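Local coordinates for aac(6')-Ii (Enterococcus faecium, PDB 1N71), which probably transfers an acetyl group from acetyl-coenzyme A to the 6'-amino group of aminoglycoside antibiotics, as a member of the GNAT acetyltransferase superfamily, at residues D15-L20 with E35-M40. Residues are numbered along the deposited sequence; the frame is centred on the assembly and turned at random.
Sequences DQLSDL and EEVEEM
V37 overlaps helix 11-24 with both of its methyl groups, each meeting a different residue. V37 CG1 lies 3.8 Å from CD2 of L17, a contact between methyl groups in which the two side chains pass alongside one another, pointing in opposite directions. V37 CG2 instead rests over S18, 4.0 Å from the CA of S18 and 4.1 Å from its CB. The branching of valine makes this division possible: with CG1 anti to the backbone N (chi1 174°), CG2 is turned beside that nitrogen and meets S18 while CG1 reaches the leucine. L17 CG is anti to its own N (chi1 179°), and its second torsion leaves CD2 as the outermost branch, the methyl that meets V37. S18 and V37 also mark the closest backbone approach, 6.4 Å between their CA atoms, a short spacing consistent with the small side chain of S18. No hydrogen bond joins the two segments, and the contact is apolar throughout; the hydroxyl of S18 is hydrogen-bonded to OG of S33 at the start of helix 33-40, so a polar tie accompanies the methyl contacts between the same two helices. These are the two helices that follow the first strand in this GNAT fold, and the side chain of L17 is about 11 Å from the bound coenzyme A. L21, one turn beyond L17, is also touched by V37 and M40. L17 continues onto L56 and F59, so helix 11-24 is seated on strand 55-66 of the central sheet, with helix 33-40 packed at its side and M40 touching P75 of strand 70-78.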
ATOM      1  N   ASP A  15      -9.606  13.190 -21.742  1.00 40.37           N
ATOM      2  CA  ASP A  15      -8.853  14.439 -21.783  1.00 40.80           C
ATOM      3  C   ASP A  15      -9.190  15.290 -20.568  1.00 39.43           C
ATOM      4  O   ASP A  15      -8.303  15.862 -19.931  1.00 39.23           O
ATOM      5  CB  ASP A  15      -9.174  15.229 -23.054  1.00 44.42           C
ATOM      6  CG  ASP A  15      -8.369  14.765 -24.248  1.00 47.11           C
ATOM      7  OD1 ASP A  15      -7.121  14.771 -24.160  1.00 48.05           O
ATOM      8  OD2 ASP A  15      -8.980  14.398 -25.274  1.00 50.36           O
ATOM      9  N   GLN A  16     -10.478  15.369 -20.248  1.00 37.50           N
ATOM     10  CA  GLN A  16     -10.930  16.152 -19.108  1.00 35.03           C
ATOM     11  C   GLN A  16     -10.359  15.567 -17.821  1.00 33.25           C
ATOM     12  O   GLN A  16     -10.007  16.304 -16.900  1.00 32.02           O
ATOM     13  CB  GLN A  16     -12.458  16.165 -19.043  1.00 36.85           C
ATOM     14  CG  GLN A  16     -13.137  16.547 -20.352  1.00 35.79           C
ATOM     15  CD  GLN A  16     -14.625  16.793 -20.184  1.00 36.15           C
ATOM     16  OE1 GLN A  16     -15.434  16.378 -21.016  1.00 36.80           O
ATOM     17  NE2 GLN A  16     -14.993  17.481 -19.112  1.00 34.35           N
ATOM     18  N   LEU A  17     -10.262  14.241 -17.763  1.00 32.58           N
ATOM     19  CA  LEU A  17      -9.717  13.582 -16.581  1.00 32.18           C
ATOM     20  C   LEU A  17      -8.261  13.996 -16.416  1.00 33.23           C
ATOM     21  O   LEU A  17      -7.812  14.321 -15.317  1.00 32.95           O
ATOM     22  CB  LEU A  17      -9.808  12.061 -16.718  1.00 30.94           C
ATOM     23  CG  LEU A  17      -9.234  11.271 -15.534  1.00 29.76           C
ATOM     24  CD1 LEU A  17      -9.943  11.684 -14.258  1.00 28.92           C
ATOM     25  CD2 LEU A  17      -9.390   9.778 -15.775  1.00 28.21           C
ATOM     26  N   SER A  18      -7.529  13.986 -17.525  1.00 35.32           N
ATOM     27  CA  SER A  18      -6.124  14.370 -17.517  1.00 37.62           C
ATOM     28  C   SER A  18      -5.964  15.784 -16.964  1.00 38.85           C
ATOM     29  O   SER A  18      -5.154  16.022 -16.070  1.00 38.94           O
ATOM     30  CB  SER A  18      -5.551  14.303 -18.933  1.00 37.33           C
ATOM     31  OG  SER A  18      -4.186  14.677 -18.941  1.00 39.06           O
ATOM     32  N   ASP A  19      -6.738  16.722 -17.499  1.00 40.70           N
ATOM     33  CA  ASP A  19      -6.668  18.100 -17.034  1.00 41.92           C
ATOM     34  C   ASP A  19      -6.981  18.150 -15.544  1.00 42.29           C
ATOM     35  O   ASP A  19      -6.194  18.668 -14.747  1.00 42.86           O
ATOM     36  CB  ASP A  19      -7.668  18.979 -17.790  1.00 43.13           C
ATOM     37  CG  ASP A  19      -7.367  19.063 -19.273  1.00 44.12           C
ATOM     38  OD1 ASP A  19      -6.193  19.286 -19.630  1.00 44.02           O
ATOM     39  OD2 ASP A  19      -8.309  18.917 -20.082  1.00 45.07           O
ATOM     40  N   LEU A  20      -8.132  17.597 -15.177  1.00 41.34           N
ATOM     41  CA  LEU A  20      -8.573  17.575 -13.791  1.00 40.32           C
ATOM     42  C   LEU A  20      -7.479  17.071 -12.855  1.00 39.68           C
ATOM     43  O   LEU A  20      -7.310  17.589 -11.751  1.00 38.79           O
ATOM     44  CB  LEU A  20      -9.817  16.696 -13.658  1.00 40.60           C
ATOM     45  CG  LEU A  20     -10.493  16.661 -12.288  1.00 40.44           C
ATOM     46  CD1 LEU A  20     -10.841  18.071 -11.843  1.00 40.73           C
ATOM     47  CD2 LEU A  20     -11.745  15.803 -12.371  1.00 41.57           C
ATOM     48  N   GLU A  35      -0.732   9.464 -19.327  1.00 49.93           N
ATOM     49  CA  GLU A  35      -0.245   8.098 -19.211  1.00 48.19           C
ATOM     50  C   GLU A  35      -0.848   7.394 -17.999  1.00 46.86           C
ATOM     51  O   GLU A  35      -1.298   6.251 -18.094  1.00 46.14           O
ATOM     52  CB  GLU A  35       1.282   8.092 -19.117  1.00 48.45           C
ATOM     53  N   GLU A  36      -0.855   8.076 -16.859  1.00 45.14           N
ATOM     54  CA  GLU A  36      -1.422   7.499 -15.649  1.00 44.43           C
ATOM     55  C   GLU A  36      -2.924   7.325 -15.843  1.00 43.24           C
ATOM     56  O   GLU A  36      -3.547   6.469 -15.217  1.00 41.91           O
ATOM     57  CB  GLU A  36      -1.139   8.396 -14.442  1.00 44.43           C
ATOM     58  CG  GLU A  36       0.341   8.513 -14.106  1.00 44.12           C
ATOM     59  N   VAL A  37      -3.495   8.141 -16.724  1.00 42.19           N
ATOM     60  CA  VAL A  37      -4.918   8.063 -17.020  1.00 41.67           C
ATOM     61  C   VAL A  37      -5.198   6.700 -17.643  1.00 41.32           C
ATOM     62  O   VAL A  37      -6.172   6.028 -17.294  1.00 40.83           O
ATOM     63  CB  VAL A  37      -5.347   9.167 -18.012  1.00 42.03           C
ATOM     64  CG1 VAL A  37      -6.798   8.972 -18.416  1.00 41.78           C
ATOM     65  CG2 VAL A  37      -5.155  10.534 -17.380  1.00 42.09           C
ATOM     66  N   GLU A  38      -4.331   6.297 -18.564  1.00 40.80           N
ATOM     67  CA  GLU A  38      -4.473   5.011 -19.234  1.00 40.34           C
ATOM     68  C   GLU A  38      -4.347   3.891 -18.212  1.00 39.40           C
ATOM     69  O   GLU A  38      -5.025   2.865 -18.306  1.00 37.96           O
ATOM     70  CB  GLU A  38      -3.396   4.857 -20.310  1.00 42.49           C
ATOM     71  CG  GLU A  38      -3.530   3.599 -21.148  1.00 45.65           C
ATOM     72  CD  GLU A  38      -4.941   3.398 -21.664  1.00 48.16           C
ATOM     73  OE1 GLU A  38      -5.550   4.383 -22.139  1.00 49.16           O
ATOM     74  OE2 GLU A  38      -5.439   2.253 -21.602  1.00 49.89           O
ATOM     75  N   GLU A  39      -3.472   4.100 -17.232  1.00 37.64           N
ATOM     76  CA  GLU A  39      -3.250   3.123 -16.175  1.00 37.05           C
ATOM     77  C   GLU A  39      -4.539   2.919 -15.378  1.00 34.37           C
ATOM     78  O   GLU A  39      -4.832   1.815 -14.909  1.00 33.45           O
ATOM     79  CB  GLU A  39      -2.125   3.613 -15.263  1.00 39.75           C
ATOM     80  CG  GLU A  39      -1.647   2.595 -14.250  1.00 45.01           C
ATOM     81  CD  GLU A  39      -0.138   2.610 -14.095  1.00 48.42           C
ATOM     82  OE1 GLU A  39       0.424   3.689 -13.806  1.00 48.86           O
ATOM     83  OE2 GLU A  39       0.485   1.537 -14.265  1.00 50.81           O
ATOM     84  N   MET A  40      -5.316   3.989 -15.243  1.00 31.07           N
ATOM     85  CA  MET A  40      -6.575   3.940 -14.515  1.00 28.08           C
ATOM     86  C   MET A  40      -7.675   3.287 -15.358  1.00 27.72           C
ATOM     87  O   MET A  40      -8.724   2.903 -14.835  1.00 23.69           O
ATOM     88  CB  MET A  40      -6.991   5.357 -14.105  1.00 26.96           C
ATOM     89  CG  MET A  40      -6.001   6.027 -13.154  1.00 25.33           C
ATOM     90  SD  MET A  40      -6.353   7.759 -12.790  1.00 27.63           S
ATOM     91  CE  MET A  40      -4.921   8.181 -11.793  1.00 22.62           C
TER